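PDB 2WSI: flavin adenine dinucleotide synthase from Saccharomyces cerevisiae, which catalyses the transfer of an adenylyl group from ATP to flavin mononucleotide, forming the coenzyme FAD and releasing diphosphate. Local coordinates for residues F106-E111 and L131-R136; F58-G63 and N118-T123. All blocks are in the same frame, centred on the assembly; numbering follows the deposited sequence.

Interaction 1. Residues F106-E111 and L131-R136; sequences FIDQEE and LYESQR. With FAD (flavin-adenine dinucleotide), chain C.
Phe106 and Glu133 pair as neighbours on parallel strands at the edge of a Rossmann-like sheet of the HUP superfamily, their side chains lying side by side on the same face. The backbone ladder comes from Phe106 N to Tyr132 O (2.8 Å) and from Ser134 N to Phe106 O. With CG anti to the backbone N (chi1 173°), the Phe106 ring runs alongside the extended Glu133 chain, its plane 47° from that of the carboxylate; CE2 comes within 3.6 Å of Glu133 OE2, while CB rests on Leu131 CD1. Past the strand ends the two segments stay side by side. Ser134 turns its hydroxyl across to the other loop, and Asp108 N donates to Ser134 OG (2.9 Å). Asp108 reaches between two charged side chains. Its OD2 lies 2.8 Å from Glu133 OE2, a close pair of acceptors that would probably raise the proton affinity of one acid. On the other side OD2 comes to the edge of the Arg136 guanidinium, near its plane, in a long salt bridge to NE (3.6 Å) that would partly offset the crowded charge. Two waters fill in the polar seam: one joins Asp108 O, Ser134 OG and Gln135 O, the other Asp108 OD2 and Ser134 O. Ile107, whose side chain packs on helix 144-154, uses its backbone to read the adenine of FAD. Ile107 N donates to N1A and the amino N6A donates back to Ile107 O, both at 2.9 Å and nearly straight.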
# COMPACT_ATOMS: atom_id res chain seq x y z
N PHE A 106 8.98 -9.06 -2.24
CA PHE A 106 8.04 -9.47 -1.20
C PHE A 106 8.77 -10.44 -0.30
O PHE A 106 9.27 -11.47 -0.77
CB PHE A 106 6.82 -10.19 -1.80
CG PHE A 106 5.90 -10.79 -0.75
CD1 PHE A 106 5.58 -10.08 0.41
CD2 PHE A 106 5.35 -12.06 -0.93
CE1 PHE A 106 4.72 -10.62 1.36
CE2 PHE A 106 4.50 -12.62 0.04
CZ PHE A 106 4.19 -11.90 1.17
N ILE A 107 8.84 -10.13 0.99
CA ILE A 107 9.46 -11.09 1.90
C ILE A 107 8.36 -11.98 2.46
O ILE A 107 7.49 -11.52 3.20
CB ILE A 107 10.27 -10.41 3.01
CG1 ILE A 107 11.29 -9.43 2.41
CG2 ILE A 107 10.98 -11.48 3.86
CD1 ILE A 107 12.26 -10.08 1.36
N ASP A 108 8.37 -13.24 2.03
CA ASP A 108 7.40 -14.22 2.50
C ASP A 108 7.97 -14.94 3.72
O ASP A 108 9.12 -15.35 3.72
CB ASP A 108 7.11 -15.23 1.40
CG ASP A 108 5.86 -16.05 1.66
OD1 ASP A 108 4.99 -15.59 2.42
OD2 ASP A 108 5.75 -17.16 1.10
N GLN A 109 7.14 -15.12 4.75
CA GLN A 109 7.59 -15.72 6.00
C GLN A 109 6.68 -16.88 6.41
O GLN A 109 5.60 -17.04 5.84
CB GLN A 109 7.66 -14.63 7.08
CG GLN A 109 8.36 -13.37 6.55
CD GLN A 109 8.36 -12.21 7.55
OE1 GLN A 109 7.36 -11.50 7.71
NE2 GLN A 109 9.48 -12.02 8.22
N GLU A 110 7.10 -17.69 7.37
CA GLU A 110 6.31 -18.86 7.76
C GLU A 110 4.98 -18.42 8.34
O GLU A 110 3.96 -19.10 8.16
CB GLU A 110 7.05 -19.76 8.76
CG GLU A 110 7.93 -20.84 8.11
CD GLU A 110 7.12 -21.99 7.49
OE1 GLU A 110 5.91 -22.14 7.79
OE2 GLU A 110 7.72 -22.76 6.70
N GLU A 111 4.97 -17.29 9.03
CA GLU A 111 3.75 -16.82 9.68
C GLU A 111 2.88 -15.93 8.78
O GLU A 111 1.93 -15.31 9.25
CB GLU A 111 4.10 -16.10 10.98
CG GLU A 111 4.78 -17.03 11.98
CD GLU A 111 3.96 -18.29 12.24
OE1 GLU A 111 2.76 -18.17 12.58
OE2 GLU A 111 4.51 -19.40 12.10
N LEU A 131 7.95 -10.03 -9.50
CA LEU A 131 8.07 -10.28 -8.08
C LEU A 131 9.25 -11.17 -7.70
O LEU A 131 9.32 -12.33 -8.10
CB LEU A 131 6.78 -10.93 -7.60
CG LEU A 131 6.63 -11.05 -6.09
CD1 LEU A 131 6.31 -9.65 -5.50
CD2 LEU A 131 5.53 -12.02 -5.79
N TYR A 132 10.17 -10.62 -6.93
CA TYR A 132 11.07 -11.46 -6.15
C TYR A 132 10.34 -11.80 -4.88
O TYR A 132 9.91 -10.89 -4.15
CB TYR A 132 12.35 -10.71 -5.81
CG TYR A 132 13.23 -11.40 -4.80
CD1 TYR A 132 14.22 -12.31 -5.19
CD2 TYR A 132 13.12 -11.11 -3.44
CE1 TYR A 132 15.06 -12.92 -4.24
CE2 TYR A 132 13.95 -11.70 -2.49
CZ TYR A 132 14.91 -12.60 -2.89
OH TYR A 132 15.71 -13.16 -1.91
N GLU A 133 10.16 -13.10 -4.60
CA GLU A 133 9.62 -13.54 -3.31
C GLU A 133 10.60 -14.45 -2.57
O GLU A 133 10.93 -15.54 -3.05
CB GLU A 133 8.29 -14.28 -3.51
CG GLU A 133 7.71 -14.82 -2.18
CD GLU A 133 6.31 -15.43 -2.31
OE1 GLU A 133 5.84 -15.63 -3.45
OE2 GLU A 133 5.69 -15.72 -1.27
N SER A 134 11.05 -14.01 -1.40
CA SER A 134 11.92 -14.83 -0.55
C SER A 134 11.25 -16.16 -0.26
O SER A 134 10.05 -16.31 -0.39
CB SER A 134 12.22 -14.11 0.76
OG SER A 134 11.07 -14.09 1.58
N GLN A 135 12.05 -17.13 0.17
CA GLN A 135 11.56 -18.47 0.48
C GLN A 135 11.16 -18.51 1.96
O GLN A 135 11.96 -18.13 2.82
CB GLN A 135 12.67 -19.50 0.21
CG GLN A 135 13.55 -19.17 -1.00
CD GLN A 135 14.78 -18.32 -0.66
OE1 GLN A 135 14.68 -17.10 -0.38
NE2 GLN A 135 15.96 -18.95 -0.70
N ARG A 136 9.94 -18.93 2.27
CA ARG A 136 9.46 -18.78 3.66
C ARG A 136 10.31 -19.56 4.65
O ARG A 136 10.69 -19.03 5.70
CB ARG A 136 7.98 -19.14 3.82
CG ARG A 136 7.65 -20.61 3.62
CD ARG A 136 6.16 -20.80 3.42
NE ARG A 136 5.78 -20.68 2.02
CZ ARG A 136 5.65 -21.71 1.18
NH1 ARG A 136 5.86 -22.95 1.61
NH2 ARG A 136 5.32 -21.50 -0.09
PA FAD C . 5.70 -2.66 8.33
O1A FAD C . 4.59 -3.58 8.76
O2A FAD C . 7.05 -3.29 8.57
O5B FAD C . 5.55 -2.12 6.81
C5B FAD C . 6.30 -0.98 6.43
C4B FAD C . 6.65 -1.11 4.94
O4B FAD C . 7.71 -2.02 4.79
C3B FAD C . 5.50 -1.68 4.13
O3B FAD C . 4.65 -0.67 3.66
C2B FAD C . 6.23 -2.38 3.00
O2B FAD C . 6.56 -1.46 1.98
C1B FAD C . 7.49 -2.85 3.67
N9A FAD C . 7.29 -4.23 4.13
C8A FAD C . 6.89 -4.67 5.37
N7A FAD C . 6.85 -6.03 5.36
C5A FAD C . 7.19 -6.44 4.12
C6A FAD C . 7.30 -7.69 3.54
N6A FAD C . 7.06 -8.83 4.23
N1A FAD C . 7.71 -7.77 2.24
C2A FAD C . 8.00 -6.65 1.49
N3A FAD C . 7.85 -5.41 2.06
C4A FAD C . 7.48 -5.32 3.35
N1 FAD C . 14.56 -0.01 10.29
C2 FAD C . 15.65 0.64 10.81
O2 FAD C . 15.70 0.88 12.02
N3 FAD C . 16.69 1.01 10.00
C4 FAD C . 16.66 0.74 8.65
O4 FAD C . 17.62 1.11 7.97
C4X FAD C . 15.55 0.08 8.10
N5 FAD C . 15.47 -0.21 6.74
C5X FAD C . 14.36 -0.85 6.23
C6 FAD C . 14.27 -1.15 4.87
C7 FAD C . 13.15 -1.83 4.37
C7M FAD C . 13.02 -2.17 2.92
C8 FAD C . 12.12 -2.18 5.24
C8M FAD C . 10.90 -2.89 4.73
C9 FAD C . 12.21 -1.88 6.59
C9A FAD C . 13.32 -1.23 7.09
N10 FAD C . 13.40 -0.95 8.44
C10 FAD C . 14.49 -0.28 8.94
C1' FAD C . 12.25 -1.33 9.34
C2' FAD C . 11.21 -0.20 9.39
O2' FAD C . 11.76 1.07 9.69
C3' FAD C . 10.08 -0.47 10.38
O3' FAD C . 10.57 -0.35 11.69
C4' FAD C . 9.50 -1.86 10.17
O4' FAD C . 9.24 -2.08 8.79
C5' FAD C . 8.19 -2.02 10.93
O5' FAD C . 7.41 -0.85 10.77
P FAD C . 5.82 -0.94 10.55
O1P FAD C . 5.26 -2.07 11.38
O2P FAD C . 5.18 0.41 10.79
O3P FAD C . 5.54 -1.23 9.00
O HOH W 1 12.10 -15.68 3.61
O HOH W 2 8.08 -18.39 -0.30

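Interaction 2. Residues F58-G63 and N118-T123; sequences FSYNGG and NFVLET. With FAD (flavin-adenine dinucleotide), chain C.
This is a buried strand-end-to-helix contact in the Rossmann-like core of the HUP superfamily: the turn leaving strand 56-59 for helix 64-87 packs against helix 114-126, with the adenosine part of FAD beside the turn. Tyr60 carries it. Its CG stands anti to the backbone N (chi1 -179°), which sends the ring away from the nucleotide and across to the helix, where the side chain meets Thr123 at about a right angle. Tyr60 OH donates to Thr123 OG1 (2.7 Å), which lies at the ring edge near its plane. Thr123 OG1 in turn donates to Phe119 O, so the buried hydroxyls form a short hydrogen-bond chain running from Tyr60 to the helix carbonyl. Phe119 O also accepts the helical bond from Thr123 N, the two donors arriving from opposite faces of the carbonyl plane. Val120 meets the turn with both methyls: CG1 lies 4.3 Å from Tyr60 CD2, and CG2 touches Asn61 O at 3.7 Å. The Phe119 ring brings CE2 to within 3.3 Å of Gly62 O, with Gly62 CA at its edge. Gly62 has a positive phi (77°), and its backbone lies close against Val120 and Phe119; its N sits over the centre of the Tyr60 ring. On the nucleotide side, Asn61 lays CB against the adenine, 3.6 Å from C6A, and an Asx turn to Gly63 N appears to hold its amide. The ribose hydroxyl O2B of FAD donates to Ser59 O at 2.9 Å.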
# COMPACT_ATOMS: atom_id res chain seq x y z
N PHE A 58 10.43 -1.99 -5.56
CA PHE A 58 9.29 -1.60 -4.73
C PHE A 58 9.04 -2.72 -3.70
O PHE A 58 8.81 -3.88 -4.08
CB PHE A 58 8.06 -1.42 -5.63
CG PHE A 58 6.91 -0.75 -4.96
CD1 PHE A 58 6.66 0.59 -5.18
CD2 PHE A 58 6.09 -1.45 -4.08
CE1 PHE A 58 5.61 1.24 -4.52
CE2 PHE A 58 5.05 -0.82 -3.40
CZ PHE A 58 4.81 0.52 -3.62
N SER A 59 9.13 -2.41 -2.40
CA SER A 59 8.80 -3.44 -1.40
C SER A 59 7.30 -3.49 -1.18
O SER A 59 6.67 -2.53 -0.73
CB SER A 59 9.56 -3.27 -0.06
OG SER A 59 9.30 -2.02 0.55
N TYR A 60 6.73 -4.63 -1.51
CA TYR A 60 5.28 -4.78 -1.52
C TYR A 60 4.89 -6.01 -0.69
O TYR A 60 5.43 -7.10 -0.91
CB TYR A 60 4.83 -4.97 -2.96
CG TYR A 60 3.34 -5.11 -3.14
CD1 TYR A 60 2.47 -4.07 -2.79
CD2 TYR A 60 2.78 -6.28 -3.68
CE1 TYR A 60 1.11 -4.19 -2.96
CE2 TYR A 60 1.42 -6.40 -3.86
CZ TYR A 60 0.58 -5.34 -3.49
OH TYR A 60 -0.78 -5.39 -3.65
N ASN A 61 3.92 -5.85 0.21
CA ASN A 61 3.45 -6.97 1.03
C ASN A 61 1.92 -7.08 1.00
O ASN A 61 1.33 -7.82 1.79
CB ASN A 61 3.93 -6.84 2.49
CG ASN A 61 3.37 -5.59 3.18
OD1 ASN A 61 2.59 -4.83 2.60
ND2 ASN A 61 3.76 -5.39 4.43
N GLY A 62 1.29 -6.38 0.05
CA GLY A 62 -0.14 -6.50 -0.14
C GLY A 62 -0.98 -5.75 0.90
O GLY A 62 -2.21 -5.74 0.81
N GLY A 63 -0.33 -5.12 1.87
CA GLY A 63 -1.09 -4.36 2.87
C GLY A 63 -1.66 -3.05 2.30
O GLY A 63 -1.30 -2.63 1.18
N ASN A 118 -1.95 -14.91 -1.21
CA ASN A 118 -2.77 -15.02 -2.42
C ASN A 118 -3.05 -13.64 -3.04
O ASN A 118 -3.01 -13.47 -4.25
CB ASN A 118 -4.08 -15.74 -2.13
CG ASN A 118 -3.90 -17.25 -1.97
OD1 ASN A 118 -2.95 -17.82 -2.48
ND2 ASN A 118 -4.80 -17.88 -1.24
N PHE A 119 -3.32 -12.66 -2.18
CA PHE A 119 -3.54 -11.29 -2.63
C PHE A 119 -2.29 -10.70 -3.29
O PHE A 119 -2.38 -9.97 -4.28
CB PHE A 119 -3.94 -10.41 -1.43
CG PHE A 119 -4.33 -9.02 -1.83
CD1 PHE A 119 -5.51 -8.79 -2.54
CD2 PHE A 119 -3.52 -7.94 -1.52
CE1 PHE A 119 -5.87 -7.51 -2.90
CE2 PHE A 119 -3.88 -6.67 -1.89
CZ PHE A 119 -5.05 -6.46 -2.58
N VAL A 120 -1.11 -10.99 -2.74
CA VAL A 120 0.13 -10.49 -3.34
C VAL A 120 0.30 -11.04 -4.74
O VAL A 120 0.65 -10.31 -5.68
CB VAL A 120 1.37 -10.85 -2.48
CG1 VAL A 120 2.63 -10.51 -3.22
CG2 VAL A 120 1.31 -10.09 -1.12
N LEU A 121 0.08 -12.34 -4.89
CA LEU A 121 0.19 -12.98 -6.21
C LEU A 121 -0.84 -12.40 -7.20
O LEU A 121 -0.49 -12.06 -8.32
CB LEU A 121 -0.01 -14.50 -6.09
CG LEU A 121 1.01 -15.29 -5.25
CD1 LEU A 121 0.75 -16.82 -5.40
CD2 LEU A 121 2.45 -14.98 -5.60
N GLU A 122 -2.10 -12.28 -6.79
CA GLU A 122 -3.12 -11.74 -7.69
C GLU A 122 -2.82 -10.29 -8.08
O GLU A 122 -2.96 -9.91 -9.24
CB GLU A 122 -4.53 -11.81 -7.08
CG GLU A 122 -5.11 -13.23 -6.97
CD GLU A 122 -5.55 -13.77 -8.33
OE1 GLU A 122 -5.59 -13.00 -9.33
OE2 GLU A 122 -5.86 -14.98 -8.40
N THR A 123 -2.38 -9.47 -7.13
CA THR A 123 -2.20 -8.07 -7.46
C THR A 123 -0.87 -7.90 -8.20
O THR A 123 -0.70 -6.95 -8.96
CB THR A 123 -2.33 -7.13 -6.23
OG1 THR A 123 -1.40 -7.50 -5.21
CG2 THR A 123 -3.74 -7.18 -5.67
PA FAD C . 5.70 -2.66 8.33
O1A FAD C . 4.59 -3.58 8.76
O2A FAD C . 7.05 -3.29 8.57
O5B FAD C . 5.55 -2.12 6.81
C5B FAD C . 6.30 -0.98 6.43
C4B FAD C . 6.65 -1.11 4.94
O4B FAD C . 7.71 -2.02 4.79
C3B FAD C . 5.50 -1.68 4.13
O3B FAD C . 4.65 -0.67 3.66
C2B FAD C . 6.23 -2.38 3.00
O2B FAD C . 6.56 -1.46 1.98
C1B FAD C . 7.49 -2.85 3.67
N9A FAD C . 7.29 -4.23 4.13
C8A FAD C . 6.89 -4.67 5.37
N7A FAD C . 6.85 -6.03 5.36
C5A FAD C . 7.19 -6.44 4.12
C6A FAD C . 7.30 -7.69 3.54
N6A FAD C . 7.06 -8.83 4.23
N1A FAD C . 7.71 -7.77 2.24
C2A FAD C . 8.00 -6.65 1.49
N3A FAD C . 7.85 -5.41 2.06
C4A FAD C . 7.48 -5.32 3.35
N1 FAD C . 14.56 -0.01 10.29
C2 FAD C . 15.65 0.64 10.81
O2 FAD C . 15.70 0.88 12.02
N3 FAD C . 16.69 1.01 10.00
C4 FAD C . 16.66 0.74 8.65
O4 FAD C . 17.62 1.11 7.97
C4X FAD C . 15.55 0.08 8.10
N5 FAD C . 15.47 -0.21 6.74
C5X FAD C . 14.36 -0.85 6.23
C6 FAD C . 14.27 -1.15 4.87
C7 FAD C . 13.15 -1.83 4.37
C7M FAD C . 13.02 -2.17 2.92
C8 FAD C . 12.12 -2.18 5.24
C8M FAD C . 10.90 -2.89 4.73
C9 FAD C . 12.21 -1.88 6.59
C9A FAD C . 13.32 -1.23 7.09
N10 FAD C . 13.40 -0.95 8.44
C10 FAD C . 14.49 -0.28 8.94
C1' FAD C . 12.25 -1.33 9.34
C2' FAD C . 11.21 -0.20 9.39
O2' FAD C . 11.76 1.07 9.69
C3' FAD C . 10.08 -0.47 10.38
O3' FAD C . 10.57 -0.35 11.69
C4' FAD C . 9.50 -1.86 10.17
O4' FAD C . 9.24 -2.08 8.79
C5' FAD C . 8.19 -2.02 10.93
O5' FAD C . 7.41 -0.85 10.77
P FAD C . 5.82 -0.94 10.55
O1P FAD C . 5.26 -2.07 11.38
O2P FAD C . 5.18 0.41 10.79
O3P FAD C . 5.54 -1.23 9.00

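One segment of each contact, 106-111 and 58-63, lies against the adenosine end of FAD at the C-terminal ends of parallel neighbouring strands; the contact centres are 11 Å apart. Interaction 1 supplies the hydrogen bonds that recognise the adenine, and interaction 2 holds the ribose and one side of the base; Gly164 N and Asp182 OD2 bind FAD as well. They meet directly at the Phe106 ring, whose CD1 lies 3.3 Å from Tyr60 O and 3.8 Å from Asn61 CA, while CD2 packs 3.9 Å from Val120 CG1. In interaction 2 the turn 58-63 packs against helix 114-126 of the beta-alpha-beta crossover that joins the two strands of interaction 1.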